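Local coordinates for protein 2-hydroxyisocaproyl-CoA dehydratase activator (Clostridium difficile, PDB 4EHU) that accepts an electron on a [4Fe-4S] cluster shared by its dimer and, with hydrolysis of ATP, passes it to (R)-2-hydroxyisocaproyl-CoA dehydratase to activate that enzyme, at residues I17-T29 and I239-F253. Numbering follows the deposited sequence.
Sequences ILKNGEDIVASET and IPQLTGALGAALYAF. With ANP (phosphoaminophosphonic acid-adenylate ester), chain D.
In this actin-fold ATPase the hairpin of strands 13-19 and 23-30, at one side of the first five-stranded sheet, lies against helix 243-261, which runs away from the nucleotide. Leu18 on the hairpin meets three residues of the helix: its CB touches CB of Ala249 at 3.9 Å, CD1 approaches Leu246, and CD2 lies 3.6 Å from CD2 of Leu250. With CG anti to the backbone N (chi1 -176°), the two methyls of Leu18 spread over successive turns of the helix. The short axes of strand 17-19 and helix 243-253 cross at -47°. On the second strand, Ile24 reaches tip to tip toward Ile239, CD1 to CD1 at 3.7 Å, while the same methyl meets CD1 of Leu246; the Leu246 side chain crosses that of Ile24 at about a right angle. At the turn, Gly21 lays its CA over one face of the Phe253 ring in a CH-pi contact, 3.6 Å from the centroid. Nearer the nucleotide, Leu242 sets CD1 against CB and OG of Ser27 and CD2 against Thr29 OG1. The CG2 methyl of Thr29 touches the carboxamide of Gln241, and one water links Thr29 OG1 to Gln241 OE1, donating to the latter at 2.8 Å. Arg218 also bonds OE1. Extended beyond CG, Gln241 carries NE2 to O1A of the ATP analogue in a nearly straight bond of 2.9 Å (170°). No direct hydrogen bond joins the segments; apolar packing, with one water bridge at the nucleotide end, carries most of the contact. The bonds from water and Arg218 at OE1 would help to hold the Gln241 amide in the rotation that presents NE2 to the alpha-phosphate.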
loop_
_atom_site.group_PDB
_atom_site.type_symbol
_atom_site.label_atom_id
_atom_site.label_comp_id
_atom_site.label_asym_id
_atom_site.label_seq_id
_atom_site.Cartn_x
_atom_site.Cartn_y
_atom_site.Cartn_z
ATOM N N ILE A 17 -5.823 9.094 -33.095
ATOM C CA ILE A 17 -6.476 9.885 -34.132
ATOM C C ILE A 17 -7.430 8.962 -34.875
ATOM O O ILE A 17 -7.038 7.887 -35.349
ATOM C CB ILE A 17 -5.474 10.512 -35.135
ATOM C CG1 ILE A 17 -4.577 11.529 -34.425
ATOM C CG2 ILE A 17 -6.234 11.189 -36.286
ATOM C CD1 ILE A 17 -3.578 12.222 -35.328
ATOM N N LEU A 18 -8.684 9.384 -34.956
ATOM C CA LEU A 18 -9.753 8.589 -35.553
ATOM C C LEU A 18 -10.274 9.305 -36.795
ATOM O O LEU A 18 -10.508 10.516 -36.772
ATOM C CB LEU A 18 -10.882 8.426 -34.537
ATOM C CG LEU A 18 -12.083 7.546 -34.874
ATOM C CD1 LEU A 18 -11.697 6.066 -34.880
ATOM C CD2 LEU A 18 -13.174 7.792 -33.845
ATOM N N LYS A 19 -10.449 8.556 -37.876
ATOM C CA LYS A 19 -10.912 9.122 -39.140
ATOM C C LYS A 19 -12.385 8.789 -39.337
ATOM O O LYS A 19 -12.769 7.617 -39.298
ATOM C CB LYS A 19 -10.094 8.553 -40.301
ATOM C CG LYS A 19 -10.322 9.260 -41.653
ATOM C CD LYS A 19 -9.520 8.589 -42.750
ATOM C CE LYS A 19 -9.791 9.234 -44.100
ATOM N NZ LYS A 19 -8.957 8.630 -45.179
ATOM N N ASN A 20 -13.194 9.825 -39.529
ATOM C CA ASN A 20 -14.631 9.688 -39.757
ATOM C C ASN A 20 -15.296 8.789 -38.732
ATOM O O ASN A 20 -16.223 8.049 -39.053
ATOM C CB ASN A 20 -14.909 9.164 -41.166
ATOM C CG ASN A 20 -14.407 10.104 -42.233
ATOM O OD1 ASN A 20 -13.810 9.682 -43.227
ATOM N ND2 ASN A 20 -14.627 11.391 -42.024
ATOM N N GLY A 21 -14.822 8.873 -37.491
ATOM C CA GLY A 21 -15.417 8.134 -36.393
ATOM C C GLY A 21 -15.383 6.625 -36.554
ATOM O O GLY A 21 -16.111 5.911 -35.870
ATOM N N GLU A 22 -14.547 6.123 -37.448
ATOM C CA GLU A 22 -14.591 4.695 -37.736
ATOM C C GLU A 22 -13.226 4.036 -37.829
ATOM O O GLU A 22 -13.089 2.886 -37.445
ATOM C CB GLU A 22 -15.426 4.414 -38.997
ATOM C CG GLU A 22 -14.976 5.122 -40.248
ATOM C CD GLU A 22 -15.849 4.775 -41.449
ATOM O OE1 GLU A 22 -16.786 3.961 -41.287
ATOM O OE2 GLU A 22 -15.601 5.314 -42.551
ATOM N N ASP A 23 -12.213 4.753 -38.303
ATOM C CA ASP A 23 -10.911 4.138 -38.531
ATOM C C ASP A 23 -9.785 4.781 -37.725
ATOM O O ASP A 23 -9.490 5.961 -37.885
ATOM C CB ASP A 23 -10.569 4.184 -40.027
ATOM C CG ASP A 23 -11.452 3.263 -40.859
ATOM O OD1 ASP A 23 -11.663 2.093 -40.457
ATOM O OD2 ASP A 23 -11.942 3.712 -41.915
ATOM N N ILE A 24 -9.155 3.991 -36.862
ATOM C CA ILE A 24 -7.977 4.442 -36.135
ATOM C C ILE A 24 -6.819 4.571 -37.111
ATOM O O ILE A 24 -6.343 3.567 -37.638
ATOM C CB ILE A 24 -7.572 3.441 -35.036
ATOM C CG1 ILE A 24 -8.709 3.253 -34.028
ATOM C CG2 ILE A 24 -6.315 3.916 -34.322
ATOM C CD1 ILE A 24 -8.394 2.247 -32.927
ATOM N N VAL A 25 -6.371 5.798 -37.368
ATOM C CA VAL A 25 -5.270 6.015 -38.303
ATOM C C VAL A 25 -3.948 6.221 -37.565
ATOM O O VAL A 25 -2.880 6.220 -38.177
ATOM C CB VAL A 25 -5.542 7.196 -39.280
ATOM C CG1 VAL A 25 -6.743 6.882 -40.170
ATOM C CG2 VAL A 25 -5.750 8.515 -38.529
ATOM N N ALA A 26 -4.016 6.373 -36.245
ATOM C CA ALA A 26 -2.811 6.551 -35.446
ATOM C C ALA A 26 -3.106 6.356 -33.967
ATOM O O ALA A 26 -4.199 6.659 -33.480
ATOM C CB ALA A 26 -2.201 7.933 -35.683
ATOM N N SER A 27 -2.122 5.826 -33.255
ATOM C CA SER A 27 -2.220 5.696 -31.816
ATOM C C SER A 27 -0.819 5.752 -31.247
ATOM O O SER A 27 0.157 5.509 -31.947
ATOM C CB SER A 27 -2.888 4.385 -31.447
ATOM O OG SER A 27 -2.073 3.288 -31.837
ATOM N N GLU A 28 -0.707 6.087 -29.975
ATOM C CA GLU A 28 0.605 6.230 -29.384
ATOM C C GLU A 28 0.475 6.191 -27.883
ATOM O O GLU A 28 -0.443 6.782 -27.312
ATOM C CB GLU A 28 1.253 7.543 -29.833
ATOM C CG GLU A 28 2.673 7.747 -29.326
ATOM C CD GLU A 28 3.640 6.703 -29.854
ATOM O OE1 GLU A 28 3.381 6.143 -30.940
ATOM O OE2 GLU A 28 4.658 6.440 -29.180
ATOM N N THR A 29 1.393 5.479 -27.245
ATOM C CA THR A 29 1.458 5.460 -25.799
ATOM C C THR A 29 2.851 5.905 -25.399
ATOM O O THR A 29 3.841 5.433 -25.956
ATOM C CB THR A 29 1.184 4.044 -25.257
ATOM O OG1 THR A 29 -0.109 3.611 -25.700
ATOM C CG2 THR A 29 1.237 4.008 -23.731
ATOM N N ILE A 239 -5.901 -3.505 -28.454
ATOM C CA ILE A 239 -5.253 -2.280 -27.956
ATOM C C ILE A 239 -5.771 -1.874 -26.571
ATOM O O ILE A 239 -6.295 -0.783 -26.387
ATOM C CB ILE A 239 -5.493 -1.095 -28.925
ATOM C CG1 ILE A 239 -6.983 -0.987 -29.283
ATOM C CG2 ILE A 239 -4.678 -1.284 -30.204
ATOM C CD1 ILE A 239 -7.376 0.358 -29.965
ATOM N N PRO A 240 -5.617 -2.756 -25.577
ATOM C CA PRO A 240 -6.293 -2.528 -24.289
ATOM C C PRO A 240 -5.902 -1.243 -23.575
ATOM O O PRO A 240 -6.729 -0.653 -22.894
ATOM C CB PRO A 240 -5.843 -3.730 -23.435
ATOM C CG PRO A 240 -4.542 -4.161 -24.084
ATOM C CD PRO A 240 -4.747 -3.951 -25.552
ATOM N N GLN A 241 -4.661 -0.804 -23.723
ATOM C CA GLN A 241 -4.200 0.401 -23.027
ATOM C C GLN A 241 -4.765 1.684 -23.656
ATOM O O GLN A 241 -4.701 2.754 -23.063
ATOM C CB GLN A 241 -2.669 0.456 -23.037
ATOM C CG GLN A 241 -2.092 1.510 -22.104
ATOM C CD GLN A 241 -0.595 1.379 -21.966
ATOM O OE1 GLN A 241 0.060 0.691 -22.764
ATOM N NE2 GLN A 241 -0.040 2.022 -20.943
ATOM N N LEU A 242 -5.339 1.550 -24.846
ATOM C CA LEU A 242 -5.776 2.698 -25.636
ATOM C C LEU A 242 -7.288 2.911 -25.685
ATOM O O LEU A 242 -7.751 3.807 -26.413
ATOM C CB LEU A 242 -5.264 2.530 -27.070
ATOM C CG LEU A 242 -3.772 2.812 -27.266
ATOM C CD1 LEU A 242 -3.258 2.122 -28.520
ATOM C CD2 LEU A 242 -3.496 4.319 -27.311
ATOM N N THR A 243 -8.066 2.119 -24.949
ATOM C CA THR A 243 -9.520 2.215 -25.090
ATOM C C THR A 243 -10.071 3.540 -24.579
ATOM O O THR A 243 -11.112 4.016 -25.065
ATOM C CB THR A 243 -10.252 1.068 -24.380
ATOM O OG1 THR A 243 -9.742 0.920 -23.056
ATOM C CG2 THR A 243 -10.027 -0.264 -25.140
ATOM N N GLY A 244 -9.373 4.130 -23.615
ATOM C CA GLY A 244 -9.798 5.418 -23.070
ATOM C C GLY A 244 -9.598 6.500 -24.124
ATOM O O GLY A 244 -10.457 7.367 -24.335
ATOM N N ALA A 245 -8.444 6.479 -24.774
ATOM C CA ALA A 245 -8.164 7.453 -25.835
ATOM C C ALA A 245 -9.096 7.258 -27.026
ATOM O O ALA A 245 -9.525 8.232 -27.660
ATOM C CB ALA A 245 -6.712 7.358 -26.276
ATOM N N LEU A 246 -9.405 6.002 -27.342
ATOM C CA LEU A 246 -10.354 5.715 -28.412
ATOM C C LEU A 246 -11.732 6.252 -28.060
ATOM O O LEU A 246 -12.386 6.876 -28.901
ATOM C CB LEU A 246 -10.425 4.205 -28.651
ATOM C CG LEU A 246 -11.450 3.773 -29.686
ATOM C CD1 LEU A 246 -11.150 4.425 -31.037
ATOM C CD2 LEU A 246 -11.394 2.244 -29.807
ATOM N N GLY A 247 -12.163 6.049 -26.812
ATOM C CA GLY A 247 -13.458 6.542 -26.386
ATOM C C GLY A 247 -13.502 8.057 -26.479
ATOM O O GLY A 247 -14.472 8.638 -26.960
ATOM N N ALA A 248 -12.433 8.698 -26.034
ATOM C CA ALA A 248 -12.326 10.157 -26.163
ATOM C C ALA A 248 -12.428 10.595 -27.637
ATOM O O ALA A 248 -13.118 11.570 -27.968
ATOM C CB ALA A 248 -11.016 10.663 -25.535
ATOM N N ALA A 249 -11.757 9.874 -28.532
ATOM C CA ALA A 249 -11.773 10.234 -29.957
ATOM C C ALA A 249 -13.189 10.092 -30.526
ATOM O O ALA A 249 -13.595 10.840 -31.399
ATOM C CB ALA A 249 -10.774 9.372 -30.747
ATOM N N LEU A 250 -13.945 9.135 -30.004
ATOM C CA LEU A 250 -15.309 8.902 -30.456
ATOM C C LEU A 250 -16.243 9.989 -29.926
ATOM O O LEU A 250 -17.137 10.450 -30.647
ATOM C CB LEU A 250 -15.789 7.521 -30.000
ATOM C CG LEU A 250 -15.216 6.370 -30.817
ATOM C CD1 LEU A 250 -15.311 5.052 -30.019
ATOM C CD2 LEU A 250 -15.954 6.261 -32.140
ATOM N N TYR A 251 -16.050 10.412 -28.681
ATOM C CA TYR A 251 -16.821 11.542 -28.172
ATOM C C TYR A 251 -16.446 12.790 -28.949
ATOM O O TYR A 251 -17.271 13.667 -29.137
ATOM C CB TYR A 251 -16.603 11.784 -26.683
ATOM C CG TYR A 251 -17.390 10.831 -25.835
ATOM C CD1 TYR A 251 -18.773 10.779 -25.924
ATOM C CD2 TYR A 251 -16.753 9.964 -24.957
ATOM C CE1 TYR A 251 -19.496 9.893 -25.182
ATOM C CE2 TYR A 251 -17.466 9.102 -24.194
ATOM C CZ TYR A 251 -18.838 9.053 -24.309
ATOM O OH TYR A 251 -19.555 8.163 -23.538
ATOM N N ALA A 252 -15.199 12.865 -29.397
ATOM C CA ALA A 252 -14.758 14.021 -30.184
ATOM C C ALA A 252 -15.471 14.026 -31.531
ATOM O O ALA A 252 -15.859 15.084 -32.038
ATOM C CB ALA A 252 -13.244 13.977 -30.370
ATOM N N PHE A 253 -15.618 12.845 -32.119
ATOM C CA PHE A 253 -16.379 12.673 -33.339
ATOM C C PHE A 253 -17.830 13.088 -33.113
ATOM O O PHE A 253 -18.401 13.778 -33.960
ATOM C CB PHE A 253 -16.288 11.220 -33.820
ATOM C CG PHE A 253 -17.185 10.902 -34.993
ATOM C CD1 PHE A 253 -16.841 11.294 -36.284
ATOM C CD2 PHE A 253 -18.358 10.192 -34.804
ATOM C CE1 PHE A 253 -17.651 10.990 -37.355
ATOM C CE2 PHE A 253 -19.179 9.885 -35.874
ATOM C CZ PHE A 253 -18.821 10.280 -37.154
HETATM P PG ANP D . -4.728 5.246 -14.043
HETATM O O1G ANP D . -4.791 6.734 -13.718
HETATM O O2G ANP D . -5.830 4.874 -15.003
HETATM O O3G ANP D . -4.698 4.391 -12.838
HETATM P PB ANP D . -2.892 4.946 -16.435
HETATM O O1B ANP D . -1.746 5.843 -16.823
HETATM O O2B ANP D . -4.158 5.053 -17.286
HETATM N N3B ANP D . -3.163 5.122 -14.735
HETATM P PA ANP D . -2.338 2.511 -17.919
HETATM O O1A ANP D . -1.688 3.306 -18.996
HETATM O O2A ANP D . -3.724 1.932 -18.095
HETATM O O3A ANP D . -2.385 3.403 -16.567
HETATM O "O5'" ANP D . -1.400 1.309 -17.409
HETATM C "C5'" ANP D . -0.114 1.586 -16.844
HETATM C "C4'" ANP D . 0.608 0.265 -16.601
HETATM O "O4'" ANP D . 0.385 -0.816 -17.494
HETATM C "C3'" ANP D . 1.895 0.107 -15.813
HETATM O "O3'" ANP D . 1.689 0.401 -14.424
HETATM C "C2'" ANP D . 2.291 -1.342 -16.115
HETATM O "O2'" ANP D . 2.112 -2.210 -14.982
HETATM C "C1'" ANP D . 1.384 -1.813 -17.253
HETATM N N9 ANP D . 2.086 -1.983 -18.537
HETATM C C8 ANP D . 2.515 -1.007 -19.364
HETATM N N7 ANP D . 3.068 -1.535 -20.484
HETATM C C5 ANP D . 2.976 -2.883 -20.361
HETATM C C6 ANP D . 3.347 -4.041 -21.176
HETATM N N6 ANP D . 3.965 -3.844 -22.366
HETATM N N1 ANP D . 3.062 -5.277 -20.693
HETATM C C2 ANP D . 2.448 -5.473 -19.517
HETATM N N3 ANP D . 2.090 -4.458 -18.715
HETATM C C4 ANP D . 2.318 -3.174 -19.087
HETATM O O HOH W 1 -0.232 0.846 -25.538
#